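Local coordinates for trypsin-resistant surface T6 protein (Streptococcus pyogenes serotype M6, PDB 4P0D) that forms the backbone subunit of the pilus on the bacterial surface, probably linked to its neighbours and to the cell wall by sortase, at residues T20-N32 with I39-E51. The protein carries 1 engineered substitution. Numbering follows the deposited sequence.
Sequences TVTLYKIGEGVYN and INFKYAEGVSLTE
Ile26 meets Val47 and Leu49 where strand 38-43 has ended and its chain curls back: Ile26 CB lies 4.2 Å from Val47 CG2, and with CG1 between the backbone N and the carbonyl carbon (chi1 55°) the longer branch carries CD1 toward the Leu49 methyl CD2. Ile62 and Ile66 of helix 56-68 also touch this side chain. The type II turn from Ala44 to Val47, closed by Val47 N to Ala44 O, swings Val47 back over the isoleucine. Beside this cluster the rings of Tyr43 and Phe41 stand on one face of the sheet opposite Gly27 and Gly29, with Tyr43 CD1 3.8 Å from Gly27 CA and Phe41 CD1 3.9 Å from Gly29 CA. The carbonyls Ile26 O and Glu28 O approach the edges of these two rings respectively.

On the other face Val30 CG2 lies against Lys42 CB, while Asn40 OD1 comes 3.2 Å from Val30 CB. At the outer end Ile39 CD1 packs on the backbone of Tyr31 and Asn32. Glu28 and Lys42 run alongside each other, but OE1 and NZ remain 4.2 Å apart, too far for a salt bridge. Paired bonds between Glu28 and Lys42 join the backbones; Val30 N donates almost straight to Asn40 O (164°). Val30 O takes Ile39 N at 2.7 Å and, weakly, Asn40 N, the classic bulge in which Ile39 and Asn40 share one partner. The strands form an antiparallel beta hairpin, with the segment after strand 38-43 folded back on Ile26, within the Ig-like N-terminal domain of the pilin.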
loop_
_atom_site.group_PDB
_atom_site.type_symbol
_atom_site.label_atom_id
_atom_site.label_comp_id
_atom_site.label_asym_id
_atom_site.label_seq_id
_atom_site.Cartn_x
_atom_site.Cartn_y
_atom_site.Cartn_z
ATOM N N THR A 20 17.723 -19.411 4.004
ATOM C CA THR A 20 19.090 -19.883 4.018
ATOM C C THR A 20 19.486 -20.035 5.470
ATOM O O THR A 20 19.154 -19.188 6.310
ATOM C CB THR A 20 19.997 -18.830 3.357
ATOM O OG1 THR A 20 19.621 -18.704 1.989
ATOM C CG2 THR A 20 21.435 -19.199 3.452
ATOM N N VAL A 21 20.180 -21.115 5.779
ATOM C CA VAL A 21 20.686 -21.335 7.119
ATOM C C VAL A 21 22.223 -21.338 7.058
ATOM O O VAL A 21 22.835 -22.114 6.295
ATOM C CB VAL A 21 20.162 -22.657 7.714
ATOM C CG1 VAL A 21 20.679 -22.838 9.126
ATOM C CG2 VAL A 21 18.638 -22.681 7.691
ATOM N N THR A 22 22.821 -20.455 7.846
ATOM C CA THR A 22 24.257 -20.358 7.985
ATOM C C THR A 22 24.638 -20.550 9.450
ATOM O O THR A 22 24.072 -19.904 10.331
ATOM C CB THR A 22 24.769 -18.998 7.514
ATOM O OG1 THR A 22 24.165 -18.646 6.257
ATOM C CG2 THR A 22 26.292 -19.035 7.367
ATOM N N LEU A 23 25.602 -21.430 9.704
ATOM C CA LEU A 23 26.110 -21.662 11.044
ATOM C C LEU A 23 27.503 -21.022 11.147
ATOM O O LEU A 23 28.356 -21.233 10.279
ATOM C CB LEU A 23 26.168 -23.156 11.360
ATOM C CG LEU A 23 25.014 -23.704 12.200
ATOM C CD1 LEU A 23 23.665 -23.517 11.508
ATOM C CD2 LEU A 23 25.259 -25.178 12.514
ATOM N N TYR A 24 27.707 -20.219 12.187
ATOM C CA TYR A 24 28.993 -19.556 12.400
ATOM C C TYR A 24 29.617 -20.106 13.646
ATOM O O TYR A 24 29.056 -19.972 14.730
ATOM C CB TYR A 24 28.788 -18.056 12.567
ATOM C CG TYR A 24 28.096 -17.405 11.395
ATOM C CD1 TYR A 24 28.818 -16.975 10.299
ATOM C CD2 TYR A 24 26.712 -17.197 11.394
ATOM C CE1 TYR A 24 28.201 -16.365 9.222
ATOM C CE2 TYR A 24 26.084 -16.599 10.319
ATOM C CZ TYR A 24 26.836 -16.175 9.227
ATOM O OH TYR A 24 26.232 -15.557 8.123
ATOM N N LYS A 25 30.774 -20.743 13.511
ATOM C CA LYS A 25 31.412 -21.320 14.681
ATOM C C LYS A 25 32.076 -20.225 15.519
ATOM O O LYS A 25 33.016 -19.571 15.060
ATOM C CB LYS A 25 32.429 -22.374 14.270
ATOM C CG LYS A 25 32.996 -23.185 15.416
ATOM C CD LYS A 25 34.060 -24.087 14.807
ATOM C CE LYS A 25 34.422 -25.263 15.658
ATOM N NZ LYS A 25 35.258 -26.168 14.812
ATOM N N ILE A 26 31.587 -20.071 16.744
ATOM C CA ILE A 26 32.079 -19.070 17.694
ATOM C C ILE A 26 32.831 -19.674 18.877
ATOM O O ILE A 26 33.413 -18.936 19.671
ATOM C CB ILE A 26 30.918 -18.216 18.262
ATOM C CG1 ILE A 26 29.837 -19.102 18.879
ATOM C CG2 ILE A 26 30.336 -17.356 17.151
ATOM C CD1 ILE A 26 28.994 -18.409 19.937
ATOM N N GLY A 27 32.801 -21.005 19.004
ATOM C CA GLY A 27 33.465 -21.713 20.114
ATOM C C GLY A 27 34.118 -22.991 19.605
ATOM O O GLY A 27 33.422 -23.882 19.095
ATOM N N GLU A 28 35.452 -23.058 19.718
ATOM C CA GLU A 28 36.230 -24.257 19.389
ATOM C C GLU A 28 36.405 -25.115 20.635
ATOM O O GLU A 28 36.785 -24.615 21.711
ATOM C CB GLU A 28 37.633 -23.900 18.851
ATOM C CG GLU A 28 37.661 -23.486 17.393
ATOM C CD GLU A 28 39.075 -23.246 16.842
ATOM O OE1 GLU A 28 40.019 -22.971 17.622
ATOM O OE2 GLU A 28 39.243 -23.314 15.605
ATOM N N GLY A 29 36.139 -26.408 20.490
ATOM C CA GLY A 29 36.443 -27.368 21.553
ATOM C C GLY A 29 37.950 -27.599 21.630
ATOM O O GLY A 29 38.578 -27.958 20.625
ATOM N N VAL A 30 38.534 -27.390 22.810
ATOM C CA VAL A 30 39.972 -27.617 23.003
ATOM C C VAL A 30 40.197 -28.964 23.665
ATOM O O VAL A 30 39.698 -29.230 24.757
ATOM C CB VAL A 30 40.639 -26.520 23.866
ATOM C CG1 VAL A 30 42.167 -26.653 23.829
ATOM C CG2 VAL A 30 40.234 -25.145 23.384
ATOM N N TYR A 31 40.970 -29.809 22.995
ATOM C CA TYR A 31 41.338 -31.093 23.535
ATOM C C TYR A 31 42.837 -31.084 23.888
ATOM O O TYR A 31 43.576 -30.180 23.475
ATOM C CB TYR A 31 41.042 -32.172 22.494
ATOM C CG TYR A 31 39.573 -32.352 22.123
ATOM C CD1 TYR A 31 38.920 -31.478 21.239
ATOM C CD2 TYR A 31 38.846 -33.429 22.626
ATOM C CE1 TYR A 31 37.575 -31.668 20.894
ATOM C CE2 TYR A 31 37.517 -33.631 22.289
ATOM C CZ TYR A 31 36.876 -32.758 21.432
ATOM O OH TYR A 31 35.552 -33.019 21.147
ATOM N N ASN A 32 43.263 -32.081 24.659
ATOM C CA ASN A 32 44.678 -32.278 25.019
ATOM C C ASN A 32 45.579 -32.694 23.858
ATOM O O ASN A 32 45.102 -33.028 22.772
ATOM C CB ASN A 32 44.798 -33.282 26.171
ATOM C CG ASN A 32 44.502 -34.719 25.748
ATOM O OD1 ASN A 32 44.079 -34.994 24.618
ATOM N ND2 ASN A 32 44.741 -35.647 26.657
ATOM N N ILE A 39 39.231 -30.433 27.147
ATOM C CA ILE A 39 39.676 -29.421 28.102
ATOM C C ILE A 39 38.581 -28.363 28.332
ATOM O O ILE A 39 37.982 -28.295 29.411
ATOM C CB ILE A 39 40.995 -28.766 27.609
ATOM C CG1 ILE A 39 42.009 -29.852 27.195
ATOM C CG2 ILE A 39 41.587 -27.840 28.671
ATOM C CD1 ILE A 39 43.420 -29.334 26.960
ATOM N N ASN A 40 38.318 -27.552 27.306
ATOM C CA ASN A 40 37.387 -26.429 27.416
ATOM C C ASN A 40 37.017 -25.903 26.033
ATOM O O ASN A 40 37.472 -26.427 25.009
ATOM C CB ASN A 40 38.017 -25.299 28.259
ATOM C CG ASN A 40 39.217 -24.654 27.576
ATOM O OD1 ASN A 40 39.724 -25.160 26.582
ATOM N ND2 ASN A 40 39.674 -23.522 28.112
ATOM N N PHE A 41 36.202 -24.850 26.011
ATOM C CA PHE A 41 35.923 -24.118 24.778
ATOM C C PHE A 41 36.782 -22.888 24.645
ATOM O O PHE A 41 36.888 -22.126 25.590
ATOM C CB PHE A 41 34.474 -23.677 24.763
ATOM C CG PHE A 41 33.529 -24.798 24.562
ATOM C CD1 PHE A 41 33.497 -25.467 23.347
ATOM C CD2 PHE A 41 32.682 -25.194 25.571
ATOM C CE1 PHE A 41 32.622 -26.523 23.155
ATOM C CE2 PHE A 41 31.806 -26.244 25.382
ATOM C CZ PHE A 41 31.779 -26.909 24.170
ATOM N N LYS A 42 37.370 -22.697 23.466
ATOM C CA LYS A 42 37.980 -21.427 23.099
ATOM C C LYS A 42 37.023 -20.626 22.209
ATOM O O LYS A 42 36.668 -21.061 21.114
ATOM C CB LYS A 42 39.298 -21.645 22.357
ATOM C CG LYS A 42 39.901 -20.345 21.828
ATOM C CD LYS A 42 41.367 -20.474 21.436
ATOM C CE LYS A 42 41.564 -20.901 19.988
ATOM N NZ LYS A 42 42.680 -20.154 19.333
ATOM N N TYR A 43 36.641 -19.446 22.676
ATOM C CA TYR A 43 35.670 -18.608 21.990
ATOM C C TYR A 43 36.362 -17.551 21.152
ATOM O O TYR A 43 37.417 -17.062 21.527
ATOM C CB TYR A 43 34.765 -17.937 23.015
ATOM C CG TYR A 43 33.871 -18.908 23.727
ATOM C CD1 TYR A 43 32.779 -19.474 23.073
ATOM C CD2 TYR A 43 34.104 -19.269 25.048
ATOM C CE1 TYR A 43 31.951 -20.365 23.709
ATOM C CE2 TYR A 43 33.276 -20.163 25.695
ATOM C CZ TYR A 43 32.197 -20.709 25.017
ATOM O OH TYR A 43 31.348 -21.608 25.650
ATOM N N ALA A 44 35.754 -17.180 20.032
ATOM C CA ALA A 44 36.298 -16.128 19.177
ATOM C C ALA A 44 36.424 -14.811 19.956
ATOM O O ALA A 44 35.638 -14.547 20.877
ATOM C CB ALA A 44 35.426 -15.940 17.946
ATOM N N GLU A 45 37.450 -14.026 19.611
ATOM C CA GLU A 45 37.721 -12.743 20.263
ATOM C C GLU A 45 36.510 -11.872 20.056
ATOM O O GLU A 45 36.027 -11.767 18.925
ATOM C CB GLU A 45 38.949 -12.053 19.644
ATOM N N GLY A 46 36.023 -11.273 21.140
ATOM C CA GLY A 46 34.843 -10.407 21.109
ATOM C C GLY A 46 33.566 -11.108 21.550
ATOM O O GLY A 46 32.544 -10.454 21.815
ATOM N N VAL A 47 33.601 -12.440 21.610
ATOM C CA VAL A 47 32.457 -13.195 22.064
ATOM C C VAL A 47 32.409 -13.127 23.575
ATOM O O VAL A 47 33.388 -13.434 24.256
ATOM C CB VAL A 47 32.493 -14.670 21.612
ATOM C CG1 VAL A 47 31.362 -15.461 22.256
ATOM C CG2 VAL A 47 32.402 -14.758 20.099
ATOM N N SER A 48 31.251 -12.729 24.083
ATOM C CA SER A 48 31.006 -12.674 25.491
ATOM C C SER A 48 29.673 -13.347 25.761
ATOM O O SER A 48 28.641 -12.942 25.214
ATOM C CB SER A 48 30.990 -11.204 25.936
ATOM O OG SER A 48 30.544 -11.066 27.266
ATOM N N LEU A 49 29.689 -14.386 26.587
ATOM C CA LEU A 49 28.451 -15.042 27.005
ATOM C C LEU A 49 28.571 -15.649 28.383
ATOM O O LEU A 49 29.673 -15.855 28.890
ATOM C CB LEU A 49 28.017 -16.110 25.991
ATOM C CG LEU A 49 29.040 -17.153 25.524
ATOM C CD1 LEU A 49 29.322 -18.199 26.596
ATOM C CD2 LEU A 49 28.540 -17.816 24.244
ATOM N N THR A 50 27.419 -15.945 28.964
ATOM C CA THR A 50 27.317 -16.579 30.264
ATOM C C THR A 50 27.238 -18.096 30.086
ATOM O O THR A 50 26.237 -18.616 29.603
ATOM C CB THR A 50 26.059 -16.071 30.974
ATOM O OG1 THR A 50 26.103 -14.645 31.016
ATOM C CG2 THR A 50 25.950 -16.617 32.369
ATOM N N GLU A 51 28.292 -18.802 30.498
ATOM C CA GLU A 51 28.424 -20.239 30.238
ATOM C C GLU A 51 27.357 -21.063 30.958
ATOM O O GLU A 51 27.004 -22.147 30.504
ATOM C CB GLU A 51 29.825 -20.724 30.619
ATOM C CG GLU A 51 30.941 -19.964 29.911
ATOM C CD GLU A 51 32.322 -20.512 30.211
ATOM O OE1 GLU A 51 32.526 -21.042 31.326
ATOM O OE2 GLU A 51 33.199 -20.418 29.326
#